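Local atomic coordinates of adenosyl-chloride synthase (Thermotoga maritima, PDB entry 2ZBV), a protein that binds adenosine and probably acts on S-adenosyl-L-methionine as a hydrolase or halogenase. Residues A[223-229]-A[240-244]. Numbering follows the deposited sequence.
Sequences VDTGELL and IAVNL. With ADN (adenosine), chain F.
Asn243 holds CG trans to its backbone N (chi1 180°), which carries the amide to the 224-227 turn. There Asn243 ND2 gives a weak hydrogen bond, 3.4 Å long, to Asp224 O. The same carbonyl takes Glu227 N and so closes the type II turn. CB of Asn243 lies 3.6 Å from Val223 CG2, the two side chains running alongside each other and pointing opposite ways. The backbone of Asn243 is gripped at both ends. Asn243 N donates to Glu227 O at 2.9 Å. Asn243 O accepts Gly226 N at 2.7 Å. Beyond the turn, Leu229 and Ala241 form an antiparallel hydrogen-bonded pair of the 228-232/237-242 hairpin. On the other face, Leu228 CD2 presses tightly on Val242 CG2 at 3.5 Å, and helix 247-251 packs against both residues. An alanine in place of Asn243 would probably leave Asp224 O without its side-chain donor and the turn less firmly tied to the ligand-binding segment. Val242 and Leu244 read the adenine edge of adenosine through their backbones. Adenosine N6 donates to Val242 O at 3.0 Å in a nearly straight bond (174°). Leu244 N donates to adenosine N1 at 2.9 Å. Asp7, Asp68 and Thr125 of the second subunit also bond the ligand. The Val242 acceptor and Leu244 donor match the amino group and N1 of adenine, consistent with selection for that base.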
loop_
_atom_site.group_PDB
_atom_site.type_symbol
_atom_site.label_atom_id
_atom_site.label_comp_id
_atom_site.label_asym_id
_atom_site.label_seq_id
_atom_site.Cartn_x
_atom_site.Cartn_y
_atom_site.Cartn_z
ATOM N N VAL A 223 -22.368 12.970 -17.732
ATOM C CA VAL A 223 -22.312 14.418 -17.834
ATOM C C VAL A 223 -21.027 14.721 -18.578
ATOM O O VAL A 223 -20.171 13.845 -18.726
ATOM C CB VAL A 223 -22.298 15.106 -16.444
ATOM C CG1 VAL A 223 -23.574 14.760 -15.688
ATOM C CG2 VAL A 223 -21.063 14.686 -15.649
ATOM N N ASP A 224 -20.885 15.945 -19.067
ATOM C CA ASP A 224 -19.673 16.287 -19.792
ATOM C C ASP A 224 -18.481 16.326 -18.848
ATOM O O ASP A 224 -18.639 16.451 -17.631
ATOM C CB ASP A 224 -19.835 17.633 -20.498
ATOM C CG ASP A 224 -20.981 17.626 -21.488
ATOM O OD1 ASP A 224 -21.116 16.627 -22.231
ATOM O OD2 ASP A 224 -21.741 18.611 -21.531
ATOM N N THR A 225 -17.289 16.209 -19.420
ATOM C CA THR A 225 -16.062 16.231 -18.648
ATOM C C THR A 225 -16.021 17.496 -17.800
ATOM O O THR A 225 -16.381 18.575 -18.269
ATOM C CB THR A 225 -14.833 16.204 -19.583
ATOM O OG1 THR A 225 -14.862 17.353 -20.438
ATOM C CG2 THR A 225 -14.858 14.959 -20.457
ATOM N N GLY A 226 -15.604 17.358 -16.544
ATOM C CA GLY A 226 -15.513 18.515 -15.670
ATOM C C GLY A 226 -16.798 18.979 -14.997
ATOM O O GLY A 226 -16.759 19.882 -14.167
ATOM N N GLU A 227 -17.930 18.377 -15.344
ATOM C CA GLU A 227 -19.212 18.755 -14.746
ATOM C C GLU A 227 -19.532 17.987 -13.460
ATOM O O GLU A 227 -19.115 16.840 -13.289
ATOM C CB GLU A 227 -20.353 18.529 -15.745
ATOM C CG GLU A 227 -20.301 19.404 -16.985
ATOM C CD GLU A 227 -20.225 20.885 -16.660
ATOM O OE1 GLU A 227 -20.980 21.352 -15.779
ATOM O OE2 GLU A 227 -19.412 21.588 -17.297
ATOM N N LEU A 228 -20.288 18.629 -12.571
ATOM C CA LEU A 228 -20.700 18.039 -11.294
ATOM C C LEU A 228 -21.884 17.085 -11.447
ATOM O O LEU A 228 -22.745 17.279 -12.303
ATOM C CB LEU A 228 -21.106 19.139 -10.307
ATOM C CG LEU A 228 -20.020 19.942 -9.591
ATOM C CD1 LEU A 228 -20.621 21.251 -9.078
ATOM C CD2 LEU A 228 -19.435 19.116 -8.443
ATOM N N LEU A 229 -21.925 16.058 -10.605
ATOM C CA LEU A 229 -23.020 15.103 -10.630
ATOM C C LEU A 229 -23.267 14.545 -9.240
ATOM O O LEU A 229 -22.354 14.468 -8.408
ATOM C CB LEU A 229 -22.730 13.934 -11.580
ATOM C CG LEU A 229 -21.553 13.014 -11.225
ATOM C CD1 LEU A 229 -21.871 11.571 -11.596
ATOM C CD2 LEU A 229 -20.304 13.501 -11.941
ATOM N N ILE A 240 -21.092 13.166 -4.350
ATOM C CA ILE A 240 -20.988 14.244 -5.323
ATOM C C ILE A 240 -19.652 14.048 -6.021
ATOM O O ILE A 240 -18.618 13.913 -5.367
ATOM C CB ILE A 240 -21.010 15.648 -4.666
ATOM C CG1 ILE A 240 -22.346 15.885 -3.964
ATOM C CG2 ILE A 240 -20.803 16.729 -5.727
ATOM C CD1 ILE A 240 -22.311 15.576 -2.490
ATOM N N ALA A 241 -19.677 14.016 -7.348
ATOM C CA ALA A 241 -18.452 13.834 -8.116
ATOM C C ALA A 241 -18.378 14.806 -9.283
ATOM O O ALA A 241 -19.378 15.409 -9.664
ATOM C CB ALA A 241 -18.378 12.406 -8.644
ATOM N N VAL A 242 -17.177 14.971 -9.820
ATOM C CA VAL A 242 -16.959 15.812 -10.993
ATOM C C VAL A 242 -16.428 14.814 -12.008
ATOM O O VAL A 242 -15.446 14.115 -11.743
ATOM C CB VAL A 242 -15.887 16.911 -10.743
ATOM C CG1 VAL A 242 -15.492 17.573 -12.057
ATOM C CG2 VAL A 242 -16.433 17.964 -9.777
ATOM N N ASN A 243 -17.086 14.719 -13.157
ATOM C CA ASN A 243 -16.653 13.783 -14.178
ATOM C C ASN A 243 -15.225 14.071 -14.621
ATOM O O ASN A 243 -14.936 15.134 -15.170
ATOM C CB ASN A 243 -17.599 13.827 -15.377
ATOM C CG ASN A 243 -17.184 12.872 -16.462
ATOM O OD1 ASN A 243 -16.614 11.822 -16.179
ATOM N ND2 ASN A 243 -17.472 13.219 -17.711
ATOM N N LEU A 244 -14.334 13.118 -14.369
ATOM C CA LEU A 244 -12.927 13.259 -14.730
ATOM C C LEU A 244 -12.291 14.444 -14.014
ATOM O O LEU A 244 -11.339 15.049 -14.512
ATOM C CB LEU A 244 -12.778 13.405 -16.250
ATOM C CG LEU A 244 -13.001 12.106 -17.044
ATOM C CD1 LEU A 244 -13.185 12.396 -18.537
ATOM C CD2 LEU A 244 -11.820 11.180 -16.814
HETATM O "O5'" ADN F . -15.245 1.990 -10.771
HETATM C "C5'" ADN F . -13.881 2.320 -10.546
HETATM C "C4'" ADN F . -13.453 3.337 -11.597
HETATM O "O4'" ADN F . -14.220 4.563 -11.488
HETATM C "C3'" ADN F . -11.972 3.746 -11.450
HETATM O "O3'" ADN F . -11.149 2.916 -12.252
HETATM C "C2'" ADN F . -11.960 5.245 -11.863
HETATM O "O2'" ADN F . -11.124 5.478 -13.013
HETATM C "C1'" ADN F . -13.429 5.595 -12.137
HETATM N N9 ADN F . -13.763 6.905 -11.559
HETATM C C8 ADN F . -13.802 7.216 -10.220
HETATM N N7 ADN F . -14.127 8.461 -10.058
HETATM C C5 ADN F . -14.318 9.037 -11.265
HETATM C C6 ADN F . -14.676 10.346 -11.713
HETATM N N6 ADN F . -14.908 11.356 -10.805
HETATM N N1 ADN F . -14.781 10.573 -13.041
HETATM C C2 ADN F . -14.558 9.602 -13.936
HETATM N N3 ADN F . -14.220 8.366 -13.556
HETATM C C4 ADN F . -14.091 8.045 -12.249
#